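Long-range contacts in uncharacterized protein POB3N (Chaetomium thermophilum var. thermophilum, PDB 4KHB), which probably serves, as the N-terminal tandem PH-like part of the POB3 subunit of the histone chaperone FACT, in reorganizing nucleosomes during transcription, replication and repair: residues L142-F152 with L178-T189; K64-V72 with E114-F122. All coordinates share one frame; numbering follows the deposited sequence.

Interaction 1: residues L142-F152 with L178-T189; sequences LAGRNEIAVEF and LVEIRFYIPGTT
Strands 147-152 and 178-184 run antiparallel, their axes 4.7 Å apart at closest approach and 162° between their directions, as neighbours in a three-stranded antiparallel sheet of the second PH-like domain. Ile148 with Phe183 and Val150 with Ile181 are the hydrogen-bonded pairs; the bond from Val150 N to Ile181 O, 2.8 Å, is nearly straight at 169°. Beyond the ladder, Ile185 N reaches Asn146 O, and Phe152 N binds Val179 O at the other end.

One face carries Glu147, Ala149, Glu151, Glu180 and Arg182. The guanidinium of Arg182 lies between two carboxylates: Arg182 NE donates 2.9 Å to Glu180 OE1, which lies in the guanidinium plane but is approached from above its own carboxylate plane, while NH1 makes a weak salt bridge to Glu147 OE1 across the strands. Glu147 has a second partner, since its OE2 pairs with Arg94 of the SPT16D chain. Glu151 instead turns its OE1 to Asn141 on the adjoining strand, although Glu180 OE2 is near enough for the two acids probably to repel each other.

The opposite face is apolar. Val150 CG2 meets the edge of the Phe183 ring at CE2, 4.1 Å away. With CG beside its backbone N (chi1 -53°), Phe152 brings CE2 to within 3.5 Å of Leu178 CD2, and Ile181 CG1 comes up in the plane of the ring at its edge. Ile132 packs on both Phe152 and Ile181. Strand 178-184 also pairs antiparallel with a strand of the SPT16D chain, so the sheet continues into the partner subunit. Beyond the end of strand 178-184, the side chain of Asn146, whose preceding peptide bond from Arg145 is cis, crosses obliquely to Thr189, and Thr189 N donates a weak 3.4 Å bond to Asn146 OD1.

Interaction 2: residues K64-V72 with E114-F122; sequences KILQRTSGV and EFGKAELTF
Lys64 NZ and the carboxylate of Glu119 form a salt bridge between the two PH-like domains, joining strand 61-66 of the first to the start of strand 119-124 in a beta hairpin of the second. Lys64 NZ lies 2.9 Å from Glu119 OE1, on the syn lone pair of that oxygen, and makes a weaker 3.3 Å bond to Glu119 OE2. The two side chains approach from opposite directions, and Glu131 offers Lys64 a long, weak second ion pair.

Two further bonds tie the turn after strand 61-66 to the hairpin loop. Lys117, extended through its whole length with CG opposite the backbone N (chi1 179°), delivers its NZ to Arg68 O at 2.7 Å. In return, Ser70 OG donates to Lys117 O at 2.6 Å. Both donors lie about 30° out of the carbonyl planes they address. Lys117 therefore gives through its ammonium and accepts through its backbone, gripping the turn at two points, while Asn48 OD1 holds the same turn by a bond from Thr69 N.

Packing fills in around these bonds. The Glu119 side chain crosses that of Val72 at about a right angle, with Val72 CG1 3.7 Å from the carboxylate carbon, Glu119 CD; Pro133 touches both residues. A leucine in place of Glu119 would probably leave the ammonium of Lys64, a buried residue, without its main counter-charge, the long, weak pair with Glu131 being a poor substitute. Ala118 points its methyl toward the first domain, and Ala118 CB lies 4.2 Å from Val72 CG1, at the start of strand 72-78. The same methyl comes closest to the turn at Gly71, with Ala118 CB 3.4 Å from Gly71 N.

How the interactions relate
Interaction 2 closes before interaction 1 opens along the chain, and their centres lie about 19 Å apart. Interaction 2 joins the two PH-like domains, whereas interaction 1 belongs wholly to the second. There the hairpin of strands 112-115 and 119-124 forms one sheet with strand 127-133, and interaction 1 lies in another, with strand 137-144. The two contacts touch where Phe183 packs on Phe122 and Leu120, so strand 119-124 meets the first domain through Glu119 and the other sheet through Leu120 and Phe122. The second domain thus touches the first at one side, while strand 178-184 extends its sheet into the SPT16D chain of the heterodimer.

Interaction 1: residues L142-F152 with L178-T189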
loop_
_atom_site.group_PDB
_atom_site.type_symbol
_atom_site.label_atom_id
_atom_site.label_comp_id
_atom_site.label_asym_id
_atom_site.label_seq_id
_atom_site.Cartn_x
_atom_site.Cartn_y
_atom_site.Cartn_z
ATOM N N LEU H 142 2.814 12.599 17.247
ATOM C CA LEU H 142 2.652 13.982 16.820
ATOM C C LEU H 142 4.038 14.512 16.519
ATOM O O LEU H 142 4.929 14.462 17.371
ATOM C CB LEU H 142 1.998 14.827 17.919
ATOM C CG LEU H 142 1.510 16.228 17.532
ATOM C CD1 LEU H 142 0.244 16.176 16.708
ATOM C CD2 LEU H 142 1.317 17.111 18.765
ATOM N N ALA H 143 4.220 15.029 15.310
ATOM C CA ALA H 143 5.539 15.442 14.854
ATOM C C ALA H 143 5.656 16.954 14.751
ATOM O O ALA H 143 6.725 17.483 14.440
ATOM C CB ALA H 143 5.854 14.794 13.518
ATOM N N GLY H 144 4.545 17.639 15.003
ATOM C CA GLY H 144 4.502 19.089 14.950
ATOM C C GLY H 144 3.064 19.506 14.728
ATOM O O GLY H 144 2.144 18.765 15.085
ATOM N N ARG H 145 2.855 20.689 14.161
ATOM C CA ARG H 145 1.539 21.016 13.632
ATOM C C ARG H 145 1.620 21.002 12.113
ATOM O O ARG H 145 2.608 21.463 11.535
ATOM C CB ARG H 145 1.092 22.404 14.093
ATOM C CG ARG H 145 1.919 23.572 13.567
ATOM C CD ARG H 145 1.287 24.871 14.003
ATOM N NE ARG H 145 2.153 25.596 14.921
ATOM C CZ ARG H 145 1.772 26.005 16.125
ATOM N NH1 ARG H 145 0.562 25.706 16.577
ATOM N NH2 ARG H 145 2.619 26.664 16.901
ATOM N N ASN H 146 0.615 20.442 11.452
ATOM C CA ASN H 146 -0.397 19.574 12.037
ATOM C C ASN H 146 0.153 18.284 11.441
ATOM O O ASN H 146 -0.279 17.860 10.370
ATOM C CB ASN H 146 -1.766 19.938 11.464
ATOM C CG ASN H 146 -2.257 21.298 11.925
ATOM O OD1 ASN H 146 -2.998 21.403 12.901
ATOM N ND2 ASN H 146 -1.785 22.350 11.270
ATOM N N GLU H 147 1.096 17.650 12.130
ATOM C CA GLU H 147 1.723 16.475 11.530
ATOM C C GLU H 147 1.795 15.235 12.419
ATOM O O GLU H 147 2.209 15.299 13.580
ATOM C CB GLU H 147 3.132 16.853 11.063
ATOM C CG GLU H 147 3.852 15.780 10.268
ATOM C CD GLU H 147 5.172 16.272 9.710
ATOM O OE1 GLU H 147 6.187 15.564 9.865
ATOM O OE2 GLU H 147 5.189 17.359 9.097
ATOM N N ILE H 148 1.390 14.106 11.840
ATOM C CA ILE H 148 1.384 12.819 12.523
ATOM C C ILE H 148 2.392 11.877 11.872
ATOM O O ILE H 148 2.418 11.741 10.647
ATOM C CB ILE H 148 -0.012 12.157 12.461
ATOM C CG1 ILE H 148 -1.127 13.196 12.629
ATOM C CG2 ILE H 148 -0.125 11.035 13.488
ATOM C CD1 ILE H 148 -1.156 13.867 13.993
ATOM N N ALA H 149 3.224 11.232 12.685
ATOM C CA ALA H 149 4.187 10.267 12.171
ATOM C C ALA H 149 3.725 8.849 12.478
ATOM O O ALA H 149 3.394 8.535 13.624
ATOM C CB ALA H 149 5.565 10.520 12.769
ATOM N N VAL H 150 3.704 7.996 11.458
ATOM C CA VAL H 150 3.350 6.594 11.640
ATOM C C VAL H 150 4.591 5.756 11.371
ATOM O O VAL H 150 5.081 5.703 10.241
ATOM C CB VAL H 150 2.211 6.159 10.697
ATOM C CG1 VAL H 150 1.871 4.697 10.915
ATOM C CG2 VAL H 150 0.985 7.022 10.917
ATOM N N GLU H 151 5.096 5.105 12.414
ATOM C CA GLU H 151 6.374 4.404 12.332
ATOM C C GLU H 151 6.233 2.888 12.317
ATOM O O GLU H 151 5.314 2.325 12.917
ATOM C CB GLU H 151 7.304 4.835 13.472
ATOM C CG GLU H 151 7.059 6.247 13.978
ATOM C CD GLU H 151 8.156 6.724 14.907
ATOM O OE1 GLU H 151 8.004 7.814 15.496
ATOM O OE2 GLU H 151 9.174 6.015 15.041
ATOM N N PHE H 152 7.160 2.235 11.622
ATOM C CA PHE H 152 7.156 0.786 11.512
ATOM C C PHE H 152 8.446 0.193 12.066
ATOM O O PHE H 152 9.462 0.882 12.170
ATOM C CB PHE H 152 6.962 0.381 10.051
ATOM C CG PHE H 152 5.761 1.010 9.409
ATOM C CD1 PHE H 152 4.504 0.446 9.564
ATOM C CD2 PHE H 152 5.886 2.173 8.661
ATOM C CE1 PHE H 152 3.391 1.025 8.979
ATOM C CE2 PHE H 152 4.779 2.759 8.075
ATOM C CZ PHE H 152 3.529 2.183 8.232
ATOM N N LEU H 178 9.473 -0.285 4.323
ATOM C CA LEU H 178 8.838 0.954 4.751
ATOM C C LEU H 178 9.204 1.239 6.203
ATOM O O LEU H 178 9.057 0.375 7.074
ATOM C CB LEU H 178 7.318 0.876 4.576
ATOM C CG LEU H 178 6.537 2.159 4.866
ATOM C CD1 LEU H 178 7.017 3.278 3.961
ATOM C CD2 LEU H 178 5.045 1.932 4.669
ATOM N N VAL H 179 9.681 2.453 6.454
ATOM C CA VAL H 179 10.177 2.826 7.770
ATOM C C VAL H 179 9.217 3.776 8.478
ATOM O O VAL H 179 8.935 3.618 9.670
ATOM C CB VAL H 179 11.571 3.486 7.662
ATOM C CG1 VAL H 179 12.033 3.989 9.010
ATOM C CG2 VAL H 179 12.582 2.507 7.097
ATOM N N GLU H 180 8.697 4.744 7.730
ATOM C CA GLU H 180 7.877 5.805 8.308
ATOM C C GLU H 180 7.001 6.492 7.260
ATOM O O GLU H 180 7.409 6.640 6.107
ATOM C CB GLU H 180 8.788 6.837 8.984
ATOM C CG GLU H 180 8.069 7.955 9.715
ATOM C CD GLU H 180 9.017 9.050 10.165
ATOM O OE1 GLU H 180 9.700 9.635 9.300
ATOM O OE2 GLU H 180 9.082 9.319 11.383
ATOM N N ILE H 181 5.794 6.891 7.657
ATOM C CA ILE H 181 4.953 7.750 6.824
ATOM C C ILE H 181 4.478 8.929 7.665
ATOM O O ILE H 181 4.067 8.756 8.815
ATOM C CB ILE H 181 3.718 7.010 6.270
ATOM C CG1 ILE H 181 4.136 5.692 5.616
ATOM C CG2 ILE H 181 2.978 7.884 5.261
ATOM C CD1 ILE H 181 3.008 4.962 4.923
ATOM N N ARG H 182 4.536 10.125 7.088
ATOM C CA ARG H 182 4.076 11.328 7.767
ATOM C C ARG H 182 2.889 11.953 7.046
ATOM O O ARG H 182 2.910 12.113 5.823
ATOM C CB ARG H 182 5.228 12.329 7.892
ATOM C CG ARG H 182 6.419 11.779 8.658
ATOM C CD ARG H 182 7.464 12.843 8.928
ATOM N NE ARG H 182 8.635 12.292 9.603
ATOM C CZ ARG H 182 9.490 13.013 10.321
ATOM N NH1 ARG H 182 9.307 14.320 10.453
ATOM N NH2 ARG H 182 10.529 12.429 10.901
ATOM N N PHE H 183 1.861 12.319 7.802
ATOM C CA PHE H 183 0.675 12.918 7.210
ATOM C C PHE H 183 0.504 14.335 7.735
ATOM O O PHE H 183 0.761 14.601 8.913
ATOM C CB PHE H 183 -0.569 12.097 7.562
ATOM C CG PHE H 183 -0.566 10.709 6.988
ATOM C CD1 PHE H 183 -1.062 10.473 5.714
ATOM C CD2 PHE H 183 -0.077 9.640 7.725
ATOM C CE1 PHE H 183 -1.064 9.196 5.180
ATOM C CE2 PHE H 183 -0.074 8.359 7.200
ATOM C CZ PHE H 183 -0.569 8.137 5.924
ATOM N N TYR H 184 0.079 15.244 6.863
ATOM C CA TYR H 184 -0.358 16.557 7.305
ATOM C C TYR H 184 -1.873 16.538 7.409
ATOM O O TYR H 184 -2.572 16.444 6.398
ATOM C CB TYR H 184 0.106 17.649 6.341
ATOM C CG TYR H 184 -0.488 19.001 6.649
ATOM C CD1 TYR H 184 -0.034 19.745 7.729
ATOM C CD2 TYR H 184 -1.481 19.548 5.847
ATOM C CE1 TYR H 184 -0.569 20.978 8.020
ATOM C CE2 TYR H 184 -2.020 20.785 6.126
ATOM C CZ TYR H 184 -1.558 21.496 7.215
ATOM O OH TYR H 184 -2.089 22.730 7.503
ATOM N N ILE H 185 -2.372 16.632 8.638
ATOM C CA ILE H 185 -3.803 16.575 8.905
ATOM C C ILE H 185 -4.230 17.788 9.720
ATOM O O ILE H 185 -3.998 17.838 10.928
ATOM C CB ILE H 185 -4.182 15.292 9.679
ATOM C CG1 ILE H 185 -3.661 14.042 8.956
ATOM C CG2 ILE H 185 -5.690 15.206 9.880
ATOM C CD1 ILE H 185 -3.973 12.732 9.661
ATOM N N PRO H 186 -4.874 18.764 9.062
ATOM C CA PRO H 186 -5.311 19.979 9.766
ATOM C C PRO H 186 -6.366 19.694 10.833
ATOM O O PRO H 186 -7.072 18.690 10.756
ATOM C CB PRO H 186 -5.899 20.863 8.653
ATOM C CG PRO H 186 -5.834 20.086 7.386
ATOM C CD PRO H 186 -5.318 18.711 7.657
ATOM N N GLY H 187 -6.481 20.601 11.798
ATOM C CA GLY H 187 -7.326 20.425 12.968
ATOM C C GLY H 187 -7.212 19.340 14.032
ATOM O O GLY H 187 -8.217 18.889 14.582
ATOM N N THR H 188 -5.981 18.913 14.306
ATOM C CA THR H 188 -5.785 18.283 15.611
ATOM C C THR H 188 -4.733 19.072 16.394
ATOM O O THR H 188 -4.356 18.687 17.502
ATOM C CB THR H 188 -5.394 16.791 15.525
ATOM O OG1 THR H 188 -5.687 16.292 14.216
ATOM C CG2 THR H 188 -6.185 15.972 16.548
ATOM N N THR H 189 -4.262 20.170 15.805
ATOM C CA THR H 189 -3.431 21.135 16.528
ATOM C C THR H 189 -4.161 22.457 16.750
ATOM O O THR H 189 -4.674 22.718 17.838
ATOM C CB THR H 189 -2.077 21.416 15.840
ATOM O OG1 THR H 189 -1.242 20.253 15.907
ATOM C CG2 THR H 189 -1.375 22.582 16.521
#

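Interaction 2: residues K64-V72 with E114-F122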
loop_
_atom_site.group_PDB
_atom_site.type_symbol
_atom_site.label_atom_id
_atom_site.label_comp_id
_atom_site.label_asym_id
_atom_site.label_seq_id
_atom_site.Cartn_x
_atom_site.Cartn_y
_atom_site.Cartn_z
ATOM N N LYS H 64 -8.917 -9.224 -0.145
ATOM C CA LYS H 64 -8.627 -8.723 1.192
ATOM C C LYS H 64 -9.775 -9.094 2.111
ATOM O O LYS H 64 -10.912 -8.668 1.892
ATOM C CB LYS H 64 -8.427 -7.204 1.169
ATOM C CG LYS H 64 -7.986 -6.604 2.495
ATOM C CD LYS H 64 -8.262 -5.109 2.531
ATOM C CE LYS H 64 -7.320 -4.358 1.606
ATOM N NZ LYS H 64 -6.962 -3.013 2.137
ATOM N N ILE H 65 -9.484 -9.882 3.142
ATOM C CA ILE H 65 -10.529 -10.320 4.060
ATOM C C ILE H 65 -10.525 -9.500 5.342
ATOM O O ILE H 65 -9.501 -9.381 6.023
ATOM C CB ILE H 65 -10.412 -11.823 4.397
ATOM C CG1 ILE H 65 -10.615 -12.668 3.136
ATOM C CG2 ILE H 65 -11.454 -12.223 5.428
ATOM C CD1 ILE H 65 -10.323 -14.147 3.323
ATOM N N LEU H 66 -11.688 -8.934 5.649
ATOM C CA LEU H 66 -11.878 -8.124 6.840
ATOM C C LEU H 66 -12.510 -8.980 7.930
ATOM O O LEU H 66 -13.615 -9.502 7.760
ATOM C CB LEU H 66 -12.769 -6.925 6.503
ATOM C CG LEU H 66 -12.343 -6.184 5.232
ATOM C CD1 LEU H 66 -13.434 -5.262 4.715
ATOM C CD2 LEU H 66 -11.062 -5.409 5.482
ATOM N N GLN H 67 -11.800 -9.126 9.045
ATOM C CA GLN H 67 -12.275 -9.920 10.176
ATOM C C GLN H 67 -13.378 -9.188 10.946
ATOM O O GLN H 67 -13.486 -7.962 10.858
ATOM C CB GLN H 67 -11.103 -10.270 11.103
ATOM C CG GLN H 67 -10.098 -11.263 10.507
ATOM C CD GLN H 67 -8.848 -11.416 11.357
ATOM O OE1 GLN H 67 -8.775 -10.902 12.472
ATOM N NE2 GLN H 67 -7.853 -12.117 10.826
ATOM N N ARG H 68 -14.200 -9.935 11.682
ATOM C CA ARG H 68 -15.210 -9.327 12.549
ATOM C C ARG H 68 -14.490 -8.608 13.677
ATOM O O ARG H 68 -14.882 -7.517 14.086
ATOM C CB ARG H 68 -16.145 -10.384 13.137
ATOM C CG ARG H 68 -16.949 -11.193 12.132
ATOM C CD ARG H 68 -18.404 -11.263 12.557
ATOM N NE ARG H 68 -19.239 -11.985 11.601
ATOM C CZ ARG H 68 -20.274 -11.453 10.962
ATOM N NH1 ARG H 68 -20.605 -10.186 11.174
ATOM N NH2 ARG H 68 -20.979 -12.185 10.110
ATOM N N THR H 69 -13.438 -9.243 14.184
ATOM C CA THR H 69 -12.473 -8.575 15.050
ATOM C C THR H 69 -11.594 -7.710 14.155
ATOM O O THR H 69 -11.670 -7.812 12.932
ATOM C CB THR H 69 -11.603 -9.593 15.818
ATOM O OG1 THR H 69 -10.828 -10.370 14.894
ATOM C CG2 THR H 69 -12.481 -10.530 16.639
ATOM N N SER H 70 -10.750 -6.866 14.737
ATOM C CA SER H 70 -9.968 -5.950 13.908
ATOM C C SER H 70 -8.790 -6.678 13.264
ATOM O O SER H 70 -7.920 -7.207 13.964
ATOM C CB SER H 70 -9.482 -4.752 14.727
ATOM O OG SER H 70 -8.899 -3.767 13.891
ATOM N N GLY H 71 -8.767 -6.712 11.932
ATOM C CA GLY H 71 -7.676 -7.351 11.213
ATOM C C GLY H 71 -7.927 -7.534 9.726
ATOM O O GLY H 71 -9.078 -7.617 9.289
ATOM N N VAL H 72 -6.848 -7.602 8.948
ATOM C CA VAL H 72 -6.946 -7.864 7.512
ATOM C C VAL H 72 -6.114 -9.069 7.068
ATOM O O VAL H 72 -4.972 -9.244 7.503
ATOM C CB VAL H 72 -6.564 -6.623 6.659
ATOM C CG1 VAL H 72 -7.635 -5.555 6.758
ATOM C CG2 VAL H 72 -5.218 -6.068 7.090
ATOM N N GLU H 114 -8.240 8.286 6.649
ATOM C CA GLU H 114 -9.363 7.853 7.469
ATOM C C GLU H 114 -9.013 6.644 8.329
ATOM O O GLU H 114 -8.560 5.616 7.822
ATOM C CB GLU H 114 -10.582 7.560 6.584
ATOM C CG GLU H 114 -10.705 8.478 5.371
ATOM C CD GLU H 114 -12.143 8.845 5.049
ATOM O OE1 GLU H 114 -12.915 9.116 5.993
ATOM O OE2 GLU H 114 -12.502 8.867 3.852
ATOM N N PHE H 115 -9.237 6.774 9.633
ATOM C CA PHE H 115 -8.997 5.679 10.563
ATOM C C PHE H 115 -10.206 4.763 10.653
ATOM O O PHE H 115 -11.184 5.060 11.350
ATOM C CB PHE H 115 -8.639 6.224 11.946
ATOM C CG PHE H 115 -7.267 6.839 12.017
ATOM C CD1 PHE H 115 -7.068 8.173 11.687
ATOM C CD2 PHE H 115 -6.176 6.081 12.422
ATOM C CE1 PHE H 115 -5.805 8.739 11.753
ATOM C CE2 PHE H 115 -4.910 6.639 12.491
ATOM C CZ PHE H 115 -4.725 7.970 12.155
ATOM N N GLY H 116 -10.128 3.642 9.942
ATOM C CA GLY H 116 -11.200 2.668 9.943
ATOM C C GLY H 116 -11.078 1.661 11.069
ATOM O O GLY H 116 -10.406 1.907 12.069
ATOM N N LYS H 117 -11.739 0.523 10.891
ATOM C CA LYS H 117 -11.788 -0.533 11.893
ATOM C C LYS H 117 -10.465 -1.283 12.039
ATOM O O LYS H 117 -10.033 -1.586 13.155
ATOM C CB LYS H 117 -12.915 -1.500 11.529
ATOM C CG LYS H 117 -13.084 -2.680 12.464
ATOM C CD LYS H 117 -14.313 -3.473 12.050
ATOM C CE LYS H 117 -14.535 -4.674 12.941
ATOM N NZ LYS H 117 -15.754 -5.435 12.549
ATOM N N ALA H 118 -9.822 -1.577 10.913
ATOM C CA ALA H 118 -8.592 -2.364 10.927
ATOM C C ALA H 118 -7.431 -1.684 10.209
ATOM O O ALA H 118 -6.286 -2.116 10.336
ATOM C CB ALA H 118 -8.839 -3.745 10.329
ATOM N N GLU H 119 -7.720 -0.627 9.456
ATOM C CA GLU H 119 -6.696 0.008 8.630
ATOM C C GLU H 119 -6.775 1.528 8.632
ATOM O O GLU H 119 -7.859 2.109 8.751
ATOM C CB GLU H 119 -6.790 -0.479 7.177
ATOM C CG GLU H 119 -6.414 -1.936 6.960
ATOM C CD GLU H 119 -6.413 -2.329 5.494
ATOM O OE1 GLU H 119 -7.466 -2.189 4.836
ATOM O OE2 GLU H 119 -5.356 -2.770 4.997
ATOM N N LEU H 120 -5.618 2.163 8.482
ATOM C CA LEU H 120 -5.565 3.579 8.156
ATOM C C LEU H 120 -5.528 3.706 6.639
ATOM O O LEU H 120 -4.581 3.248 5.992
ATOM C CB LEU H 120 -4.328 4.230 8.781
ATOM C CG LEU H 120 -4.057 5.685 8.396
ATOM C CD1 LEU H 120 -5.285 6.534 8.658
ATOM C CD2 LEU H 120 -2.867 6.247 9.159
ATOM N N THR H 121 -6.562 4.321 6.071
ATOM C CA THR H 121 -6.688 4.428 4.622
ATOM C C THR H 121 -6.470 5.869 4.180
ATOM O O THR H 121 -6.989 6.798 4.802
ATOM C CB THR H 121 -8.089 3.973 4.158
ATOM O OG1 THR H 121 -8.296 2.598 4.510
ATOM C CG2 THR H 121 -8.241 4.131 2.652
ATOM N N PHE H 122 -5.702 6.054 3.108
ATOM C CA PHE H 122 -5.585 7.364 2.480
ATOM C C PHE H 122 -6.384 7.386 1.182
ATOM O O PHE H 122 -6.019 6.726 0.203
ATOM C CB PHE H 122 -4.122 7.734 2.227
ATOM C CG PHE H 122 -3.921 9.177 1.861
ATOM C CD1 PHE H 122 -3.936 10.160 2.842
ATOM C CD2 PHE H 122 -3.719 9.551 0.540
ATOM C CE1 PHE H 122 -3.755 11.492 2.512
ATOM C CE2 PHE H 122 -3.537 10.880 0.200
ATOM C CZ PHE H 122 -3.554 11.852 1.188
#